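Local coordinates for protein metazoan TIR-STING fusion (Crassostrea gigas, PDB 6WT6) that joins a TIR domain and a STING ligand-binding domain in one chain, a pairing that suggests a part in innate immune signalling, at residues F34-A39 against K102-M107. Residues are numbered along the deposited sequence; the frame is centred on the assembly and turned at random.
Sequences FISYCA and KFEMLM
S36, in the strand 31-36 of the parallel sheet, faces E104 of the short, weakly bonded helix 104-108, and the two backbones come closest where the CA atoms of S36 and M105 lie 7.0 Å apart. At this separation one long side chain and one short one can bridge the gap, and a single hydrogen bond runs from S36 OG to E104 OE2, at 2.9 Å. The donor meets the oxygen on the anti side of the carboxylate, 26° out of its plane. E104 spans the distance because CG is anti to the backbone N (chi1 -166°) and the chain stays extended beyond it, carrying the carboxylate to the strand. The same hydroxyl accepts a weak hydrogen bond from W100 NE1, so it is engaged both as donor and as acceptor.

The carboxylate has an aromatic neighbour as well. E104 OE2 lies near the plane of the F34 ring, at its edge, 4.1 Å from F34 CE2, with the planes of ring and carboxylate 48° apart. V77 of helix 74-82 touches E104, while Y37 starts away from helix 104-108; its ring stacks on F62 and its hydroxyl is hydrogen-bonded to the backbone N of E64. Either side of E104 in sequence, F103 packs on Y303 and M107 on M307 of the second subunit.

The pair thus ties the first strand of the parallel TIR sheet to the short helix that comes after helix 93-97, and W100 and E104 have the spacing of the Trp-x-x-x-Glu sequence found in many TIR domains.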
ATOM      1  N   PHE A  34      15.183  -5.341  20.127  1.00 47.14           N
ATOM      2  CA  PHE A  34      13.941  -5.349  20.883  1.00 51.48           C
ATOM      3  C   PHE A  34      13.491  -6.792  21.042  1.00 50.86           C
ATOM      4  O   PHE A  34      13.372  -7.522  20.054  1.00 47.71           O
ATOM      5  CB  PHE A  34      12.850  -4.531  20.188  1.00 55.55           C
ATOM      6  CG  PHE A  34      11.493  -4.654  20.834  1.00 56.26           C
ATOM      7  CD1 PHE A  34      11.218  -4.007  22.028  1.00 60.24           C
ATOM      8  CD2 PHE A  34      10.492  -5.408  20.243  1.00 56.09           C
ATOM      9  CE1 PHE A  34       9.970  -4.115  22.624  1.00 59.14           C
ATOM     10  CE2 PHE A  34       9.241  -5.519  20.835  1.00 57.24           C
ATOM     11  CZ  PHE A  34       8.982  -4.871  22.026  1.00 58.28           C
ATOM     12  N   ILE A  35      13.256  -7.198  22.283  1.00 54.32           N
ATOM     13  CA  ILE A  35      12.803  -8.547  22.592  1.00 59.21           C
ATOM     14  C   ILE A  35      11.280  -8.520  22.668  1.00 62.01           C
ATOM     15  O   ILE A  35      10.704  -7.993  23.622  1.00 64.08           O
ATOM     16  CB  ILE A  35      13.432  -9.064  23.891  1.00 61.16           C
ATOM     17  CG1 ILE A  35      14.943  -9.209  23.710  1.00 61.41           C
ATOM     18  CG2 ILE A  35      12.811 -10.387  24.305  1.00 63.36           C
ATOM     19  CD1 ILE A  35      15.665  -9.692  24.936  1.00 62.66           C
ATOM     20  N   SER A  36      10.630  -9.075  21.647  1.00 62.11           N
ATOM     21  CA  SER A  36       9.178  -9.168  21.587  1.00 63.71           C
ATOM     22  C   SER A  36       8.754 -10.527  22.130  1.00 58.97           C
ATOM     23  O   SER A  36       9.118 -11.566  21.570  1.00 55.74           O
ATOM     24  CB  SER A  36       8.679  -8.976  20.156  1.00 72.69           C
ATOM     25  OG  SER A  36       7.265  -8.948  20.104  1.00 82.21           O
ATOM     26  N   TYR A  37       7.985 -10.516  23.216  1.00 56.64           N
ATOM     27  CA  TYR A  37       7.576 -11.743  23.879  1.00 59.37           C
ATOM     28  C   TYR A  37       6.140 -11.604  24.357  1.00 58.06           C
ATOM     29  O   TYR A  37       5.630 -10.497  24.546  1.00 53.57           O
ATOM     30  CB  TYR A  37       8.499 -12.079  25.059  1.00 61.91           C
ATOM     31  CG  TYR A  37       8.488 -11.042  26.164  1.00 65.21           C
ATOM     32  CD1 TYR A  37       9.207  -9.857  26.042  1.00 62.18           C
ATOM     33  CD2 TYR A  37       7.768 -11.252  27.332  1.00 56.80           C
ATOM     34  CE1 TYR A  37       9.199  -8.909  27.051  1.00 61.09           C
ATOM     35  CE2 TYR A  37       7.757 -10.313  28.343  1.00 58.47           C
ATOM     36  CZ  TYR A  37       8.471  -9.145  28.200  1.00 60.71           C
ATOM     37  OH  TYR A  37       8.460  -8.211  29.210  1.00 63.86           O
ATOM     38  N   CYS A  38       5.486 -12.751  24.539  1.00 59.97           N
ATOM     39  CA  CYS A  38       4.172 -12.786  25.168  1.00 61.50           C
ATOM     40  C   CYS A  38       4.347 -12.761  26.680  1.00 60.64           C
ATOM     41  O   CYS A  38       4.927 -13.687  27.256  1.00 59.86           O
ATOM     42  CB  CYS A  38       3.393 -14.027  24.739  1.00 63.93           C
ATOM     43  SG  CYS A  38       1.828 -14.244  25.628  1.00 71.42           S
ATOM     44  N   ALA A  39       3.850 -11.701  27.322  1.00 64.09           N
ATOM     45  CA  ALA A  39       4.026 -11.562  28.763  1.00 69.84           C
ATOM     46  C   ALA A  39       3.281 -12.635  29.549  1.00 72.23           C
ATOM     47  O   ALA A  39       3.637 -12.902  30.702  1.00 73.06           O
ATOM     48  CB  ALA A  39       3.581 -10.169  29.206  1.00 70.54           C
ATOM     49  N   LYS A 102      -0.912 -12.919  16.711  1.00 69.66           N
ATOM     50  CA  LYS A 102      -1.798 -12.267  15.756  1.00 71.36           C
ATOM     51  C   LYS A 102      -1.786 -10.749  15.873  1.00 63.66           C
ATOM     52  O   LYS A 102      -2.538 -10.080  15.156  1.00 57.66           O
ATOM     53  CB  LYS A 102      -3.235 -12.776  15.937  1.00 80.60           C
ATOM     54  CG  LYS A 102      -3.423 -14.268  15.690  1.00 85.97           C
ATOM     55  CD  LYS A 102      -3.450 -14.598  14.204  1.00 87.82           C
ATOM     56  CE  LYS A 102      -3.709 -16.081  13.977  1.00 89.83           C
ATOM     57  NZ  LYS A 102      -3.983 -16.399  12.546  1.00 88.75           N
ATOM     58  N   PHE A 103      -0.959 -10.188  16.753  1.00 63.71           N
ATOM     59  CA  PHE A 103      -1.001  -8.757  17.019  1.00 62.12           C
ATOM     60  C   PHE A 103       0.401  -8.167  17.104  1.00 61.66           C
ATOM     61  O   PHE A 103       0.933  -7.669  16.106  1.00 54.58           O
ATOM     62  CB  PHE A 103      -1.781  -8.489  18.309  1.00 67.18           C
ATOM     63  CG  PHE A 103      -2.334  -7.098  18.406  1.00 68.99           C
ATOM     64  CD1 PHE A 103      -3.287  -6.655  17.507  1.00 70.64           C
ATOM     65  CD2 PHE A 103      -1.916  -6.240  19.409  1.00 74.67           C
ATOM     66  CE1 PHE A 103      -3.801  -5.378  17.595  1.00 73.03           C
ATOM     67  CE2 PHE A 103      -2.429  -4.962  19.505  1.00 75.13           C
ATOM     68  CZ  PHE A 103      -3.371  -4.530  18.595  1.00 75.87           C
ATOM     69  N   GLU A 104       1.013  -8.229  18.291  1.00 53.91           N
ATOM     70  CA  GLU A 104       2.290  -7.552  18.495  1.00 49.87           C
ATOM     71  C   GLU A 104       3.396  -8.175  17.653  1.00 48.36           C
ATOM     72  O   GLU A 104       4.308  -7.470  17.208  1.00 46.90           O
ATOM     73  CB  GLU A 104       2.675  -7.573  19.972  1.00 54.90           C
ATOM     74  CG  GLU A 104       3.792  -6.606  20.307  1.00 54.43           C
ATOM     75  CD  GLU A 104       4.390  -6.840  21.679  1.00 57.87           C
ATOM     76  OE1 GLU A 104       3.673  -6.667  22.689  1.00 61.81           O
ATOM     77  OE2 GLU A 104       5.587  -7.194  21.745  1.00 59.67           O
ATOM     78  N   MET A 105       3.337  -9.488  17.428  1.00 52.00           N
ATOM     79  CA  MET A 105       4.372 -10.138  16.632  1.00 55.57           C
ATOM     80  C   MET A 105       4.301  -9.697  15.174  1.00 56.14           C
ATOM     81  O   MET A 105       5.335  -9.456  14.541  1.00 56.86           O
ATOM     82  CB  MET A 105       4.245 -11.657  16.746  1.00 61.31           C
ATOM     83  CG  MET A 105       5.378 -12.462  16.122  1.00 64.25           C
ATOM     84  SD  MET A 105       4.918 -14.200  15.974  1.00 70.66           S
ATOM     85  CE  MET A 105       4.013 -14.133  14.429  1.00 73.97           C
ATOM     86  N   LEU A 106       3.089  -9.566  14.630  1.00 56.50           N
ATOM     87  CA  LEU A 106       2.943  -9.170  13.234  1.00 53.52           C
ATOM     88  C   LEU A 106       3.299  -7.707  13.008  1.00 51.75           C
ATOM     89  O   LEU A 106       3.587  -7.324  11.870  1.00 51.16           O
ATOM     90  CB  LEU A 106       1.516  -9.438  12.752  1.00 53.67           C
ATOM     91  CG  LEU A 106       1.043 -10.888  12.877  1.00 57.04           C
ATOM     92  CD1 LEU A 106      -0.347 -11.054  12.289  1.00 55.62           C
ATOM     93  CD2 LEU A 106       2.031 -11.831  12.209  1.00 60.41           C
ATOM     94  N   MET A 107       3.285  -6.887  14.061  1.00 51.82           N
ATOM     95  CA  MET A 107       3.720  -5.502  13.919  1.00 51.84           C
ATOM     96  C   MET A 107       5.199  -5.414  13.573  1.00 50.35           C
ATOM     97  O   MET A 107       5.616  -4.479  12.882  1.00 49.87           O
ATOM     98  CB  MET A 107       3.437  -4.723  15.202  1.00 53.04           C
ATOM     99  CG  MET A 107       1.968  -4.580  15.532  1.00 54.90           C
ATOM    100  SD  MET A 107       1.671  -3.640  17.042  1.00 56.10           S
ATOM    101  CE  MET A 107      -0.102  -3.829  17.177  1.00 57.53           C
TER